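Local coordinates for protein aminopentol aminotransferase (Sphingopyxis macrogoltabida, PDB 6HBS) that deaminates aminopentol, the hydrolysed form of the mycotoxin fumonisin B1, to its 2-keto derivative with pyridoxal 5'-phosphate as cofactor and pyruvate as preferred amino acceptor, at residues 46-49 / 53-56; 130-135 / 272-277; 168-171 / 177-180. One frame throughout, in Å; residues are numbered along the deposited sequence.

Overall arrangement
Near the N terminus, contact 1 closes a tight turn with three residues between its segments, pairing strands 46-49 and 54-57 as a hairpin in the four-stranded sheet. Much later, segment 130-135 spans the end of helix 118-133; contact 2 closes a long loop by joining it to 272-277, 137 residues on and just after strand 267-271. Nested inside that loop, contact 3 joins edge strand 167-170 of the seven-stranded sheet to helix 175-184. Contacts 2 and 3 have centres about 22 Å apart without touching; both lie across the centre of the chain from contact 1, whose centre is about 46 and 42 Å from theirs.

Contact 1: residues 46-49 / 53-56; sequences RIWD and QPYI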
loop_
_atom_site.group_PDB
_atom_site.type_symbol
_atom_site.label_atom_id
_atom_site.label_comp_id
_atom_site.label_asym_id
_atom_site.label_seq_id
_atom_site.Cartn_x
_atom_site.Cartn_y
_atom_site.Cartn_z
ATOM N N ARG A 46 -1.128 22.440 -12.086
ATOM C CA ARG A 46 -0.036 22.335 -13.000
ATOM C C ARG A 46 1.009 21.320 -12.522
ATOM O O ARG A 46 1.290 21.216 -11.339
ATOM C CB ARG A 46 0.637 23.707 -13.177
ATOM C CG ARG A 46 -0.119 24.638 -14.113
ATOM C CD ARG A 46 0.515 26.024 -14.240
ATOM N NE ARG A 46 -0.111 26.809 -15.312
ATOM C CZ ARG A 46 -1.376 27.236 -15.288
ATOM N NH1 ARG A 46 -2.129 27.031 -14.220
ATOM N NH2 ARG A 46 -1.891 27.825 -16.355
ATOM N N ILE A 47 1.664 20.690 -13.490
ATOM C CA ILE A 47 2.870 19.887 -13.298
ATOM C C ILE A 47 3.943 20.440 -14.225
ATOM O O ILE A 47 3.613 20.998 -15.272
ATOM C CB ILE A 47 2.623 18.397 -13.601
ATOM C CG1 ILE A 47 2.169 18.179 -15.049
ATOM C CG2 ILE A 47 1.659 17.820 -12.603
ATOM C CD1 ILE A 47 1.621 16.774 -15.342
ATOM N N TRP A 48 5.209 20.225 -13.854
ATOM C CA TRP A 48 6.374 20.553 -14.667
ATOM C C TRP A 48 7.199 19.284 -14.873
ATOM O O TRP A 48 7.480 18.572 -13.888
ATOM C CB TRP A 48 7.233 21.611 -13.972
ATOM C CG TRP A 48 6.683 23.008 -13.945
ATOM C CD1 TRP A 48 7.110 24.034 -14.733
ATOM C CD2 TRP A 48 5.685 23.565 -13.072
ATOM N NE1 TRP A 48 6.436 25.178 -14.434
ATOM C CE2 TRP A 48 5.552 24.927 -13.424
ATOM C CE3 TRP A 48 4.865 23.063 -12.067
ATOM C CZ2 TRP A 48 4.629 25.770 -12.823
ATOM C CZ3 TRP A 48 3.957 23.897 -11.453
ATOM C CH2 TRP A 48 3.846 25.244 -11.822
ATOM N N ASP A 49 7.575 19.013 -16.119
ATOM C CA ASP A 49 8.376 17.858 -16.458
ATOM C C ASP A 49 9.825 18.129 -16.044
ATOM O O ASP A 49 10.134 19.234 -15.506
ATOM C CB ASP A 49 8.207 17.478 -17.928
ATOM C CG ASP A 49 8.705 18.487 -18.957
ATOM O OD1 ASP A 49 9.550 19.367 -18.613
ATOM O OD2 ASP A 49 8.251 18.361 -20.092
ATOM N N GLN A 53 9.137 22.214 -18.427
ATOM C CA GLN A 53 7.961 22.588 -19.232
ATOM C C GLN A 53 6.721 22.408 -18.366
ATOM O O GLN A 53 6.494 21.312 -17.816
ATOM C CB GLN A 53 7.828 21.757 -20.512
ATOM C CG GLN A 53 9.094 21.660 -21.361
ATOM C CD GLN A 53 9.599 22.939 -22.005
ATOM O OE1 GLN A 53 9.112 24.048 -21.757
ATOM N NE2 GLN A 53 10.610 22.790 -22.852
ATOM N N PRO A 54 5.865 23.451 -18.248
ATOM C CA PRO A 54 4.629 23.365 -17.480
ATOM C C PRO A 54 3.475 22.787 -18.311
ATOM O O PRO A 54 3.418 22.984 -19.526
ATOM C CB PRO A 54 4.359 24.830 -17.094
ATOM C CG PRO A 54 4.893 25.606 -18.266
ATOM C CD PRO A 54 6.093 24.820 -18.752
ATOM N N TYR A 55 2.565 22.086 -17.635
ATOM C CA TYR A 55 1.344 21.588 -18.236
ATOM C C TYR A 55 0.199 21.804 -17.265
ATOM O O TYR A 55 0.300 21.451 -16.065
ATOM C CB TYR A 55 1.392 20.090 -18.579
ATOM C CG TYR A 55 2.599 19.655 -19.363
ATOM C CD1 TYR A 55 3.762 19.290 -18.707
ATOM C CD2 TYR A 55 2.605 19.659 -20.747
ATOM C CE1 TYR A 55 4.884 18.912 -19.413
ATOM C CE2 TYR A 55 3.739 19.316 -21.467
ATOM C CZ TYR A 55 4.868 18.902 -20.796
ATOM O OH TYR A 55 5.997 18.509 -21.451
ATOM N N ILE A 56 -0.914 22.323 -17.791
ATOM C CA ILE A 56 -2.156 22.257 -17.066
ATOM C C ILE A 56 -2.574 20.779 -17.061
ATOM O O ILE A 56 -2.711 20.161 -18.123
ATOM C CB ILE A 56 -3.227 23.173 -17.682
ATOM C CG1 ILE A 56 -2.753 24.629 -17.750
ATOM C CG2 ILE A 56 -4.507 23.053 -16.883
ATOM C CD1 ILE A 56 -3.639 25.524 -18.615
#
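The carboxylate of Asp-49 holds segment 53-56 at two points. Its CG sits between backbone N and carbonyl carbon (chi1 65°), which turns the carboxylate toward that segment. OD1 accepts a hydrogen bond from the backbone N of Gln-53, 2.9 Å away and above the carboxylate plane, while OD2 takes one from the hydroxyl of Tyr-55 (OH to OD2 2.6 Å) on its anti side, carboxylate and phenol ring planes 69° apart. Replacing Asp-49 by an alanine is likely to leave the Tyr-55 hydroxyl and the Gln-53 N-H without these acceptors. On the face carrying Arg-46, Trp-48, Pro-54 and Ile-56, the proline CB lies over the indole, 3.8 Å from the centroid of the five-membered ring of Trp-48, a CH-pi contact. Arg-46, extended from CG to NE, lays one guanidinium face over CG1 of Ile-56 (NH2 to CG1 3.6 Å) and salt-bridges Asp-388. On the other face CG1 of Ile-47 meets CB of Tyr-55 at 4.1 Å, and Ile-47 packs on Thr-89 of the second subunit. Backbone bonds from Ile-47 N to Tyr-55 O (3.0 Å) and Tyr-55 N to Ile-47 O (2.8 Å) frame an antiparallel beta hairpin, continued by strand 39-43 into a meander.

Contact 2: residues 130-135 / 272-277; sequences RAHTGR and SNKARD
His-132 reaches from the end of helix 118-133 to the peptide of Lys-274 and meets it with the edge of its imidazole. CE1 lies 3.1 Å from the carbonyl O of Lys-274, which sits near the ring plane. No direct hydrogen bond joins the two segments; a water bridges them instead. It lies in the plane of the imidazole, 2.8 Å from ND1 of His-132, and donates to Lys-274 O at 3.1 Å, so this carbonyl oxygen faces both the ring carbon and the water. The aliphatic part of the lysine supplies the apolar contact, its CG 3.8 Å from CE1 of His-132, with the two side chains crossing at about a right angle. CA of Ala-275 approaches ND1 of His-132 more loosely, at 4.1 Å.

With chi1 at 176° the imidazole swings out opposite the backbone N, which carries the ring off the helix. Lys-274 bends at chi3 (90°), and its NZ forms a salt bridge with Asp-252; Leu-226 of strand 226-230 touches both His-132 and Lys-274. Farther out, Asn-273 OD1 accepts two bonds from Arg-276, at 2.8 Å from NE and 2.7 Å from NH2, a side-on grip almost in the guanidinium plane, across the start of helix 276-281. The same NH2 also bonds the backbone O of Arg-16 of the second subunit. On the other segment Thr-133 OG1 accepts from Arg-135 N at 3.1 Å, an ST turn where the chain leaves the helix through Gly-134.

Little area is buried, and the polar link runs through a single water that gives a hydrogen to Lys-274 O. The histidine thus meets the lysine through its backbone carbonyl and aliphatic chain, not through its charge, which is paired with Asp-252.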
loop_
_atom_site.group_PDB
_atom_site.type_symbol
_atom_site.label_atom_id
_atom_site.label_comp_id
_atom_site.label_asym_id
_atom_site.label_seq_id
_atom_site.Cartn_x
_atom_site.Cartn_y
_atom_site.Cartn_z
ATOM N N ARG A 130 -16.711 -12.964 1.726
ATOM C CA ARG A 130 -16.626 -14.396 1.816
ATOM C C ARG A 130 -16.768 -14.836 3.281
ATOM O O ARG A 130 -17.521 -15.770 3.553
ATOM C CB ARG A 130 -15.326 -14.888 1.180
ATOM C CG ARG A 130 -15.293 -14.736 -0.329
ATOM C CD ARG A 130 -13.968 -15.124 -0.961
ATOM N NE ARG A 130 -14.187 -15.289 -2.395
ATOM C CZ ARG A 130 -13.238 -15.242 -3.313
ATOM N NH1 ARG A 130 -11.979 -15.000 -2.955
ATOM N NH2 ARG A 130 -13.558 -15.444 -4.586
ATOM N N ALA A 131 -16.070 -14.163 4.220
ATOM C CA ALA A 131 -16.236 -14.434 5.662
ATOM C C ALA A 131 -17.684 -14.242 6.125
ATOM O O ALA A 131 -18.175 -15.033 6.945
ATOM C CB ALA A 131 -15.320 -13.577 6.498
ATOM N N HIS A 132 -18.326 -13.177 5.651
ATOM C CA HIS A 132 -19.640 -12.766 6.086
ATOM C C HIS A 132 -20.672 -13.802 5.646
ATOM O O HIS A 132 -21.561 -14.146 6.416
ATOM C CB HIS A 132 -20.008 -11.403 5.514
ATOM C CG HIS A 132 -21.394 -10.948 5.833
ATOM N ND1 HIS A 132 -21.712 -10.320 7.009
ATOM C CD2 HIS A 132 -22.543 -11.010 5.124
ATOM C CE1 HIS A 132 -23.003 -10.019 7.010
ATOM N NE2 HIS A 132 -23.540 -10.444 5.862
ATOM N N THR A 133 -20.554 -14.250 4.398
ATOM C CA THR A 133 -21.603 -15.071 3.806
ATOM C C THR A 133 -21.305 -16.562 3.908
ATOM O O THR A 133 -22.203 -17.347 3.719
ATOM C CB THR A 133 -21.806 -14.703 2.330
ATOM O OG1 THR A 133 -20.579 -15.009 1.684
ATOM C CG2 THR A 133 -22.205 -13.270 2.121
ATOM N N GLY A 134 -20.029 -16.944 4.041
ATOM C CA GLY A 134 -19.616 -18.348 3.934
ATOM C C GLY A 134 -19.733 -18.877 2.513
ATOM O O GLY A 134 -19.704 -20.072 2.320
ATOM N N ARG A 135 -19.765 -17.984 1.510
ATOM C CA ARG A 135 -19.880 -18.340 0.095
ATOM C C ARG A 135 -18.624 -17.908 -0.657
ATOM O O ARG A 135 -17.763 -17.169 -0.124
ATOM C CB ARG A 135 -21.091 -17.676 -0.558
ATOM C CG ARG A 135 -22.404 -18.039 0.111
ATOM C CD ARG A 135 -23.465 -17.042 -0.295
ATOM N NE ARG A 135 -24.664 -17.125 0.518
ATOM C CZ ARG A 135 -25.574 -16.174 0.611
ATOM N NH1 ARG A 135 -26.575 -16.333 1.458
ATOM N NH2 ARG A 135 -25.492 -15.079 -0.133
ATOM N N SER A 272 -21.318 -1.040 6.666
ATOM C CA SER A 272 -22.465 -0.987 7.537
ATOM C C SER A 272 -22.289 -2.006 8.672
ATOM O O SER A 272 -21.484 -2.938 8.590
ATOM C CB SER A 272 -23.743 -1.219 6.763
ATOM O OG SER A 272 -23.870 -2.584 6.469
ATOM N N ASN A 273 -23.058 -1.815 9.741
ATOM C CA ASN A 273 -23.053 -2.693 10.913
ATOM C C ASN A 273 -23.312 -4.151 10.527
ATOM O O ASN A 273 -22.818 -5.038 11.164
ATOM C CB ASN A 273 -24.024 -2.172 11.974
ATOM C CG ASN A 273 -23.385 -1.083 12.807
ATOM O OD1 ASN A 273 -22.169 -1.096 13.001
ATOM N ND2 ASN A 273 -24.170 -0.122 13.266
ATOM N N LYS A 274 -24.048 -4.393 9.444
ATOM C CA LYS A 274 -24.340 -5.767 9.009
ATOM C C LYS A 274 -23.030 -6.559 8.843
ATOM O O LYS A 274 -22.982 -7.766 9.152
ATOM C CB LYS A 274 -25.155 -5.685 7.715
ATOM C CG LYS A 274 -25.246 -6.959 6.894
ATOM C CD LYS A 274 -26.450 -6.977 5.980
ATOM C CE LYS A 274 -26.142 -6.390 4.625
ATOM N NZ LYS A 274 -27.373 -6.065 3.857
ATOM N N ALA A 275 -21.974 -5.886 8.353
ATOM C CA ALA A 275 -20.701 -6.517 7.976
ATOM C C ALA A 275 -19.629 -6.429 9.070
ATOM O O ALA A 275 -18.503 -6.861 8.825
ATOM C CB ALA A 275 -20.172 -5.865 6.720
ATOM N N ARG A 276 -19.960 -5.868 10.235
ATOM C CA ARG A 276 -18.976 -5.519 11.259
ATOM C C ARG A 276 -18.295 -6.783 11.801
ATOM O O ARG A 276 -17.053 -6.808 11.952
ATOM C CB ARG A 276 -19.629 -4.706 12.382
ATOM C CG ARG A 276 -18.639 -4.175 13.413
ATOM C CD ARG A 276 -19.303 -3.503 14.598
ATOM N NE ARG A 276 -19.888 -2.222 14.257
ATOM C CZ ARG A 276 -19.267 -1.053 14.372
ATOM N NH1 ARG A 276 -18.015 -1.014 14.824
ATOM N NH2 ARG A 276 -19.884 0.056 13.989
ATOM N N ASP A 277 -19.072 -7.846 12.066
ATOM C CA ASP A 277 -18.493 -9.061 12.662
ATOM C C ASP A 277 -17.473 -9.693 11.724
ATOM O O ASP A 277 -16.441 -10.167 12.190
ATOM C CB ASP A 277 -19.527 -10.139 13.014
ATOM C CG ASP A 277 -20.312 -9.828 14.274
ATOM O OD1 ASP A 277 -19.832 -9.030 15.097
ATOM O OD2 ASP A 277 -21.415 -10.378 14.408
HETATM O O HOH W 1 -20.647 -9.799 9.499
#

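Contact 3: residues 168-171 / 177-180; sequences AYYT and SLSD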
loop_
_atom_site.group_PDB
_atom_site.type_symbol
_atom_site.label_atom_id
_atom_site.label_comp_id
_atom_site.label_asym_id
_atom_site.label_seq_id
_atom_site.Cartn_x
_atom_site.Cartn_y
_atom_site.Cartn_z
ATOM N N ALA A 168 -16.785 -14.324 -10.905
ATOM C CA ALA A 168 -17.624 -14.466 -12.092
ATOM C C ALA A 168 -18.072 -13.078 -12.551
ATOM O O ALA A 168 -18.010 -12.136 -11.787
ATOM C CB ALA A 168 -18.806 -15.372 -11.816
ATOM N N TYR A 169 -18.572 -12.991 -13.791
ATOM C CA TYR A 169 -18.669 -11.699 -14.471
ATOM C C TYR A 169 -20.088 -11.486 -14.976
ATOM O O TYR A 169 -20.824 -12.465 -15.268
ATOM C CB TYR A 169 -17.608 -11.598 -15.558
ATOM C CG TYR A 169 -16.197 -11.758 -15.043
ATOM C CD1 TYR A 169 -15.531 -10.720 -14.404
ATOM C CD2 TYR A 169 -15.549 -12.978 -15.136
ATOM C CE1 TYR A 169 -14.244 -10.887 -13.906
ATOM C CE2 TYR A 169 -14.272 -13.167 -14.632
ATOM C CZ TYR A 169 -13.609 -12.115 -14.027
ATOM O OH TYR A 169 -12.354 -12.320 -13.529
ATOM N N TYR A 170 -20.468 -10.206 -15.028
ATOM C CA TYR A 170 -21.703 -9.732 -15.628
ATOM C C TYR A 170 -21.344 -8.533 -16.522
ATOM O O TYR A 170 -20.237 -8.006 -16.439
ATOM C CB TYR A 170 -22.737 -9.359 -14.560
ATOM C CG TYR A 170 -22.316 -8.209 -13.667
ATOM C CD1 TYR A 170 -21.593 -8.410 -12.495
ATOM C CD2 TYR A 170 -22.595 -6.907 -14.017
ATOM C CE1 TYR A 170 -21.186 -7.349 -11.697
ATOM C CE2 TYR A 170 -22.209 -5.833 -13.230
ATOM C CZ TYR A 170 -21.495 -6.047 -12.066
ATOM O OH TYR A 170 -21.083 -4.951 -11.331
ATOM N N THR A 171 -22.283 -8.115 -17.374
ATOM C CA THR A 171 -22.110 -6.896 -18.227
ATOM C C THR A 171 -22.565 -5.667 -17.448
ATOM O O THR A 171 -23.691 -5.601 -16.971
ATOM C CB THR A 171 -22.904 -7.010 -19.535
ATOM O OG1 THR A 171 -22.385 -8.180 -20.142
ATOM C CG2 THR A 171 -22.744 -5.815 -20.453
ATOM N N SER A 177 -28.188 -9.309 -17.149
ATOM C CA SER A 177 -26.876 -9.953 -17.039
ATOM C C SER A 177 -26.550 -10.197 -15.564
ATOM O O SER A 177 -26.085 -11.267 -15.186
ATOM C CB SER A 177 -25.800 -9.107 -17.685
ATOM O OG SER A 177 -24.568 -9.776 -17.699
ATOM N N LEU A 178 -26.773 -9.175 -14.731
ATOM C CA LEU A 178 -26.469 -9.302 -13.310
ATOM C C LEU A 178 -27.397 -10.333 -12.653
ATOM O O LEU A 178 -26.932 -11.178 -11.897
ATOM C CB LEU A 178 -26.609 -7.931 -12.649
ATOM C CG LEU A 178 -26.257 -7.921 -11.162
ATOM C CD1 LEU A 178 -24.913 -8.588 -10.893
ATOM C CD2 LEU A 178 -26.308 -6.508 -10.624
ATOM N N SER A 179 -28.714 -10.229 -12.908
ATOM C CA SER A 179 -29.697 -11.211 -12.435
ATOM C C SER A 179 -29.230 -12.620 -12.803
ATOM O O SER A 179 -29.197 -13.518 -11.956
ATOM C CB SER A 179 -31.083 -10.962 -12.999
ATOM O OG SER A 179 -31.516 -9.642 -12.728
ATOM N N ASP A 180 -28.871 -12.812 -14.078
ATOM C CA ASP A 180 -28.447 -14.096 -14.527
ATOM C C ASP A 180 -27.197 -14.556 -13.776
ATOM O O ASP A 180 -27.080 -15.740 -13.478
ATOM C CB ASP A 180 -28.165 -14.138 -16.023
ATOM C CG ASP A 180 -29.431 -14.062 -16.870
ATOM O OD1 ASP A 180 -30.521 -14.323 -16.343
ATOM O OD2 ASP A 180 -29.309 -13.742 -18.050
#
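Thr-171 and Ser-177 are joined by the one hydrogen bond between 168-171 and 177-180, from the backbone N of Thr-171 to the hydroxyl of Ser-177. It is short, with N to OG at 2.8 Å, and nearly straight, the angle at the hydrogen being 172°. The serine can reach across because its hydroxyl extends in the direction opposite its own backbone N, on a CB that already points at the other segment. The same oxygen packs against the strand backbone, lying 3.5 Å from CA of Tyr-170, while CB of Thr-171 approaches CB of Ser-177 at 4.0 Å.

The apolar part is a CH-pi contact. Leu-178 brings its CD1 methyl over one face of the Tyr-170 ring, 3.9 Å from the centroid and 19° off the ring normal, displaced toward the rim on the side of CD1 and CG. Its closest ring atom is CD1 of Tyr-170, at 3.7 Å. The two side chains run side by side in the same direction. With chi1 at 63°, the tyrosine CG is wedged between its backbone N and carbonyl carbon, and this brings the ring round beside the leucine. Beyond the two segments, the phenol OH bonds the carbonyl O of Phe-193 on strand 189-194, and Leu-178 also packs on Phe-212 and Ala-216 of helix 210-223.

Ser-177 and Leu-178 are neighbours in the first turn of helix 175-184. The serine OG takes up the peptide N-H of Thr-171 in a nearly straight bond, and the leucine methyl covers the face of a buried ring whose own hydroxyl is satisfied by Phe-193 O.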